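Local coordinates for uncharacterized protein (Pseudomonas syringae pv. tomato, PDB 3K4I) that is of unknown function but belongs to the Aldolase/RraA family and forms a three-chain assembly, at residues Ala57-Ala67 with Asn147-Leu158. Sequence-based numbering, arbitrary orientation.
Sequences AFTVQYQPVDA and NRTQLKAVQVPL
V60 and V154 form a non-hydrogen-bonded pair where strands 57-63 and 150-154 run antiparallel, their short axes at 138° and 4.3 Å apart at closest. A classic beta bulge interrupts the ladder: K152 and A153 both face Q61, whose carbonyl O accepts from K152 N (2.8 Å) and, at a longer 3.3 Å, from A153 N, both in its carbonyl plane. Beyond the bulge, Q63 and Q150 pair through both backbone bonds. The Q155 side chain, bent at chi2 (-71°), folds back over F58: its amide stacks on one ring face, the planes 18° apart, while OE1 accepts from the backbone N of T59 (2.9 Å) and NE2 reaches A57 O through a water. T59 OG1 donates to V156 O at 2.7 Å. L151 CD2 lies over one face of the Y62 ring and presses on V60 CG1, a tight 3.3 Å contact. At the far end the amide of the extended Q150 side chain bridges two partners, NE2 giving to Q63 OE1 (3.1 Å) and OE1 accepting from D66 N (2.9 Å), which lies above its carbonyl plane. Strand 150-154 pairs with strand 53-63 in the mixed sheet; strand 85-90 pairs parallel with strand 53-63, and I87 and S89 touch V60.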
ATOM      1  N   ALA C  57      20.102  11.987   9.454  1.00  6.26           N
ATOM      2  CA  ALA C  57      19.485  11.013  10.333  1.00  5.94           C
ATOM      3  C   ALA C  57      19.642  11.422  11.791  1.00  4.82           C
ATOM      4  O   ALA C  57      20.757  11.699  12.235  1.00  6.14           O
ATOM      5  CB  ALA C  57      20.122   9.627  10.122  1.00  7.87           C
ATOM      6  N   PHE C  58      18.530  11.404  12.528  1.00  2.35           N
ATOM      7  CA  PHE C  58      18.529  11.494  13.959  1.00  2.37           C
ATOM      8  C   PHE C  58      17.867  10.180  14.373  1.00  2.80           C
ATOM      9  O   PHE C  58      16.709   9.940  14.002  1.00  3.87           O
ATOM     10  CB  PHE C  58      17.660  12.669  14.418  1.00  4.79           C
ATOM     11  CG  PHE C  58      17.542  12.782  15.904  1.00  6.17           C
ATOM     12  CD1 PHE C  58      18.335  13.707  16.589  1.00  6.47           C
ATOM     13  CD2 PHE C  58      16.690  11.931  16.631  1.00  6.18           C
ATOM     14  CE1 PHE C  58      18.266  13.841  17.958  1.00  6.93           C
ATOM     15  CE2 PHE C  58      16.620  12.030  18.034  1.00  6.30           C
ATOM     16  CZ  PHE C  58      17.404  13.012  18.694  1.00  5.82           C
ATOM     17  N   THR C  59      18.627   9.337  15.053  1.00  3.35           N
ATOM     18  CA  THR C  59      18.203   7.949  15.291  1.00  4.93           C
ATOM     19  C   THR C  59      17.473   7.769  16.616  1.00  5.48           C
ATOM     20  O   THR C  59      17.780   8.423  17.627  1.00  5.31           O
ATOM     21  CB  THR C  59      19.396   6.988  15.230  1.00  5.08           C
ATOM     22  OG1 THR C  59      20.433   7.431  16.119  1.00  6.74           O
ATOM     23  CG2 THR C  59      19.973   6.917  13.821  1.00  8.28           C
ATOM     24  N   VAL C  60      16.501   6.869  16.614  1.00  5.27           N
ATOM     25  CA  VAL C  60      15.709   6.592  17.817  1.00  4.84           C
ATOM     26  C   VAL C  60      15.601   5.076  17.889  1.00  3.26           C
ATOM     27  O   VAL C  60      15.174   4.445  16.913  1.00  4.96           O
ATOM     28  CB  VAL C  60      14.281   7.170  17.658  1.00  5.18           C
ATOM     29  CG1 VAL C  60      13.478   6.949  18.944  1.00  6.26           C
ATOM     30  CG2 VAL C  60      14.342   8.667  17.278  1.00  6.60           C
ATOM     31  N   GLN C  61      15.986   4.493  19.029  1.00  3.83           N
ATOM     32  CA  GLN C  61      15.912   3.043  19.250  1.00  3.64           C
ATOM     33  C   GLN C  61      14.956   2.724  20.402  1.00  2.65           C
ATOM     34  O   GLN C  61      15.107   3.280  21.499  1.00  2.40           O
ATOM     35  CB  GLN C  61      17.304   2.492  19.572  1.00  4.03           C
ATOM     36  CG  GLN C  61      17.299   0.983  19.926  1.00  7.57           C
ATOM     37  CD  GLN C  61      16.937   0.161  18.711  1.00  5.00           C
ATOM     38  OE1 GLN C  61      15.903  -0.565  18.691  1.00  8.61           O
ATOM     39  NE2 GLN C  61      17.729   0.297  17.669  1.00  7.87           N
ATOM     40  N   TYR C  62      13.995   1.826  20.152  1.00  3.15           N
ATOM     41  CA  TYR C  62      12.999   1.376  21.150  1.00  3.86           C
ATOM     42  C   TYR C  62      13.417   0.005  21.688  1.00  5.47           C
ATOM     43  O   TYR C  62      14.343  -0.621  21.161  1.00  6.79           O
ATOM     44  CB  TYR C  62      11.581   1.285  20.549  1.00  4.07           C
ATOM     45  CG  TYR C  62      10.994   2.657  20.294  1.00  7.17           C
ATOM     46  CD1 TYR C  62      10.163   3.276  21.231  1.00  3.87           C
ATOM     47  CD2 TYR C  62      11.284   3.318  19.119  1.00  4.61           C
ATOM     48  CE1 TYR C  62       9.651   4.558  21.014  1.00  8.07           C
ATOM     49  CE2 TYR C  62      10.773   4.596  18.876  1.00  7.32           C
ATOM     50  CZ  TYR C  62       9.960   5.198  19.847  1.00  5.00           C
ATOM     51  OH  TYR C  62       9.456   6.448  19.584  1.00  8.27           O
ATOM     52  N   GLN C  63      12.777  -0.398  22.779  1.00  5.28           N
ATOM     53  CA  GLN C  63      13.065  -1.680  23.445  1.00  5.56           C
ATOM     54  C   GLN C  63      11.806  -2.145  24.165  1.00  5.98           C
ATOM     55  O   GLN C  63      10.856  -1.381  24.322  1.00  6.27           O
ATOM     56  CB  GLN C  63      14.226  -1.524  24.433  1.00  6.47           C
ATOM     57  CG  GLN C  63      13.863  -0.660  25.667  1.00  6.27           C
ATOM     58  CD  GLN C  63      15.019  -0.363  26.607  1.00  7.23           C
ATOM     59  OE1 GLN C  63      14.943   0.585  27.380  1.00  8.19           O
ATOM     60  NE2 GLN C  63      16.070  -1.181  26.575  1.00  6.50           N
ATOM     61  N   PRO C  64      11.804  -3.391  24.641  1.00  7.89           N
ATOM     62  CA  PRO C  64      10.632  -3.795  25.412  1.00  7.56           C
ATOM     63  C   PRO C  64      10.369  -2.917  26.635  1.00  7.40           C
ATOM     64  O   PRO C  64      11.308  -2.392  27.258  1.00  6.19           O
ATOM     65  CB  PRO C  64      10.974  -5.242  25.848  1.00  8.86           C
ATOM     66  CG  PRO C  64      11.898  -5.718  24.752  1.00 11.35           C
ATOM     67  CD  PRO C  64      12.740  -4.506  24.408  1.00  8.48           C
ATOM     68  N   VAL C  65       9.088  -2.815  27.002  1.00  8.06           N
ATOM     69  CA  VAL C  65       8.699  -2.164  28.230  1.00 10.18           C
ATOM     70  C   VAL C  65       9.391  -2.789  29.433  1.00 12.12           C
ATOM     71  O   VAL C  65       9.455  -4.016  29.594  1.00 11.58           O
ATOM     72  CB  VAL C  65       7.183  -2.213  28.460  1.00 10.67           C
ATOM     73  CG1 VAL C  65       6.833  -1.612  29.829  1.00 14.59           C
ATOM     74  CG2 VAL C  65       6.456  -1.465  27.338  1.00 14.36           C
ATOM     75  N   ASP C  66       9.898  -1.909  30.279  1.00 15.36           N
ATOM     76  CA  ASP C  66      10.374  -2.330  31.569  1.00 19.55           C
ATOM     77  C   ASP C  66       9.907  -1.304  32.613  1.00 22.84           C
ATOM     78  O   ASP C  66       8.964  -1.570  33.361  1.00 23.77           O
ATOM     79  CB  ASP C  66      11.889  -2.538  31.538  1.00 21.04           C
ATOM     80  CG  ASP C  66      12.496  -2.625  32.927  1.00 34.93           C
ATOM     81  OD1 ASP C  66      11.743  -2.483  33.923  1.00 21.54           O
ATOM     82  OD2 ASP C  66      13.727  -2.819  33.015  1.00 22.14           O
ATOM     83  N   ALA C  67      10.545  -0.137  32.645  1.00 25.42           N
ATOM     84  CA  ALA C  67      10.226   0.919  33.620  1.00 28.35           C
ATOM     85  C   ALA C  67      10.448   0.501  35.077  1.00 30.35           C
ATOM     86  O   ALA C  67      11.008   1.268  35.866  1.00 30.79           O
ATOM     87  CB  ALA C  67       8.785   1.434  33.418  1.00 29.01           C
ATOM     88  N   ASN C 147       2.880   1.463  27.193  1.00 11.23           N
ATOM     89  CA  ASN C 147       2.823   0.086  27.723  1.00 12.23           C
ATOM     90  C   ASN C 147       3.074  -1.017  26.691  1.00 11.26           C
ATOM     91  O   ASN C 147       2.839  -2.192  26.985  1.00 13.26           O
ATOM     92  CB  ASN C 147       1.495  -0.192  28.469  1.00 14.49           C
ATOM     93  CG  ASN C 147       1.400   0.528  29.809  1.00 25.04           C
ATOM     94  OD1 ASN C 147       0.299   0.826  30.284  1.00 17.57           O
ATOM     95  ND2 ASN C 147       2.541   0.806  30.425  1.00 16.42           N
ATOM     96  N   ARG C 148       3.560  -0.660  25.499  1.00  8.78           N
ATOM     97  CA  ARG C 148       3.848  -1.651  24.461  1.00  9.16           C
ATOM     98  C   ARG C 148       5.317  -1.676  24.067  1.00  9.01           C
ATOM     99  O   ARG C 148       5.919  -2.730  23.862  1.00  9.12           O
ATOM    100  CB  ARG C 148       2.956  -1.449  23.230  1.00  9.38           C
ATOM    101  CG  ARG C 148       1.468  -1.696  23.521  1.00  8.86           C
ATOM    102  CD  ARG C 148       0.614  -1.746  22.243  1.00 11.28           C
ATOM    103  NE  ARG C 148      -0.765  -2.152  22.534  1.00  7.97           N
ATOM    104  CZ  ARG C 148      -1.725  -1.306  22.897  1.00 12.81           C
ATOM    105  NH1 ARG C 148      -1.472  -0.010  22.994  1.00  6.98           N
ATOM    106  NH2 ARG C 148      -2.941  -1.756  23.158  1.00  7.63           N
ATOM    107  N   THR C 149       5.892  -0.490  23.960  1.00  7.78           N
ATOM    108  CA  THR C 149       7.308  -0.342  23.641  1.00  8.23           C
ATOM    109  C   THR C 149       7.773   0.920  24.351  1.00  7.88           C
ATOM    110  O   THR C 149       6.932   1.711  24.765  1.00  8.52           O
ATOM    111  CB  THR C 149       7.561  -0.269  22.108  1.00  8.61           C
ATOM    112  OG1 THR C 149       8.963  -0.431  21.858  1.00  9.77           O
ATOM    113  CG2 THR C 149       7.069   1.039  21.513  1.00  8.79           C
ATOM    114  N   GLN C 150       9.084   1.064  24.576  1.00  7.30           N
ATOM    115  CA  GLN C 150       9.611   2.234  25.263  1.00  7.86           C
ATOM    116  C   GLN C 150      10.934   2.686  24.663  1.00  6.85           C
ATOM    117  O   GLN C 150      11.668   1.892  24.074  1.00  5.93           O
ATOM    118  CB  GLN C 150       9.762   1.992  26.773  1.00  9.18           C
ATOM    119  CG  GLN C 150      10.984   1.208  27.139  1.00 10.42           C
ATOM    120  CD  GLN C 150      11.147   0.962  28.628  1.00  9.62           C
ATOM    121  OE1 GLN C 150      10.160   0.857  29.387  1.00 10.75           O
ATOM    122  NE2 GLN C 150      12.397   0.815  29.045  1.00  9.87           N
ATOM    123  N   LEU C 151      11.209   3.984  24.763  1.00  7.44           N
ATOM    124  CA  LEU C 151      12.483   4.501  24.276  1.00  7.42           C
ATOM    125  C   LEU C 151      13.661   3.918  25.041  1.00  5.93           C
ATOM    126  O   LEU C 151      13.632   3.828  26.280  1.00  6.71           O
ATOM    127  CB  LEU C 151      12.521   6.026  24.412  1.00  8.66           C
ATOM    128  CG  LEU C 151      11.629   6.703  23.403  1.00  8.14           C
ATOM    129  CD1 LEU C 151      11.259   8.103  23.875  1.00  9.87           C
ATOM    130  CD2 LEU C 151      12.336   6.753  22.049  1.00  9.51           C
ATOM    131  N   LYS C 152      14.688   3.522  24.299  1.00  5.22           N
ATOM    132  CA  LYS C 152      15.926   3.027  24.883  1.00  5.80           C
ATOM    133  C   LYS C 152      16.958   4.149  24.807  1.00  5.66           C
ATOM    134  O   LYS C 152      17.524   4.532  25.817  1.00  4.99           O
ATOM    135  CB  LYS C 152      16.464   1.787  24.165  1.00  7.50           C
ATOM    136  CG  LYS C 152      17.810   1.334  24.720  1.00  7.74           C
ATOM    137  CD  LYS C 152      18.255   0.019  24.058  1.00  9.74           C
ATOM    138  CE  LYS C 152      19.304  -0.681  24.906  1.00  9.03           C
ATOM    139  NZ  LYS C 152      19.779  -1.949  24.248  1.00 10.80           N
ATOM    140  N   ALA C 153      17.155   4.672  23.607  1.00  6.65           N
ATOM    141  CA  ALA C 153      18.215   5.651  23.371  1.00  5.35           C
ATOM    142  C   ALA C 153      17.972   6.388  22.063  1.00  5.64           C
ATOM    143  O   ALA C 153      17.372   5.847  21.143  1.00  4.90           O
ATOM    144  CB  ALA C 153      19.562   4.971  23.321  1.00  5.62           C
ATOM    145  N   VAL C 154      18.437   7.630  22.002  1.00  5.84           N
ATOM    146  CA  VAL C 154      18.500   8.332  20.711  1.00  5.80           C
ATOM    147  C   VAL C 154      19.951   8.661  20.347  1.00  5.23           C
ATOM    148  O   VAL C 154      20.823   8.759  21.214  1.00  5.61           O
ATOM    149  CB  VAL C 154      17.622   9.627  20.636  1.00  7.24           C
ATOM    150  CG1 VAL C 154      16.150   9.319  20.916  1.00  7.58           C
ATOM    151  CG2 VAL C 154      18.143  10.737  21.566  1.00  7.67           C
ATOM    152  N   GLN C 155      20.197   8.806  19.047  1.00  6.22           N
ATOM    153  CA  GLN C 155      21.522   9.125  18.496  1.00  6.22           C
ATOM    154  C   GLN C 155      22.539   7.999  18.710  1.00  6.03           C
ATOM    155  O   GLN C 155      23.731   8.230  18.995  1.00  6.66           O
ATOM    156  CB  GLN C 155      22.032  10.481  18.982  1.00  7.17           C
ATOM    157  CG  GLN C 155      21.085  11.607  18.563  1.00  6.58           C
ATOM    158  CD  GLN C 155      21.148  11.849  17.080  1.00  6.46           C
ATOM    159  OE1 GLN C 155      20.702  11.022  16.290  1.00  5.88           O
ATOM    160  NE2 GLN C 155      21.679  13.028  16.684  1.00  5.22           N
ATOM    161  N   VAL C 156      22.030   6.775  18.575  1.00  6.63           N
ATOM    162  CA  VAL C 156      22.850   5.582  18.573  1.00  6.40           C
ATOM    163  C   VAL C 156      22.763   4.905  17.196  1.00  5.86           C
ATOM    164  O   VAL C 156      21.797   5.112  16.480  1.00  7.00           O
ATOM    165  CB  VAL C 156      22.338   4.559  19.617  1.00  5.29           C
ATOM    166  CG1 VAL C 156      22.654   5.033  21.042  1.00  9.49           C
ATOM    167  CG2 VAL C 156      20.853   4.313  19.463  1.00  8.69           C
ATOM    168  N   PRO C 157      23.764   4.086  16.829  1.00  6.06           N
ATOM    169  CA  PRO C 157      23.651   3.337  15.573  1.00  7.56           C
ATOM    170  C   PRO C 157      22.410   2.442  15.562  1.00  8.37           C
ATOM    171  O   PRO C 157      22.115   1.804  16.580  1.00  9.59           O
ATOM    172  CB  PRO C 157      24.914   2.454  15.561  1.00  7.84           C
ATOM    173  CG  PRO C 157      25.834   3.073  16.538  1.00  7.80           C
ATOM    174  CD  PRO C 157      25.014   3.783  17.547  1.00  6.74           C
ATOM    175  N   LEU C 158      21.693   2.407  14.432  1.00  8.28           N
ATOM    176  CA  LEU C 158      20.601   1.447  14.231  1.00  7.76           C
ATOM    177  C   LEU C 158      21.008   0.418  13.187  1.00  9.12           C
ATOM    178  O   LEU C 158      21.790   0.717  12.288  1.00  9.67           O
ATOM    179  CB  LEU C 158      19.342   2.128  13.712  1.00  6.55           C
ATOM    180  CG  LEU C 158      18.887   3.362  14.469  1.00  9.41           C
ATOM    181  CD1 LEU C 158      17.679   3.940  13.769  1.00  5.95           C
ATOM    182  CD2 LEU C 158      18.630   3.119  15.959  1.00  6.18           C
TER
HETATM  183  O   HOH W   1      21.622  13.679  13.788  1.00  8.37           O
HETATM  184  O   HOH W   2      17.115  -3.456  24.694  1.00 24.53           O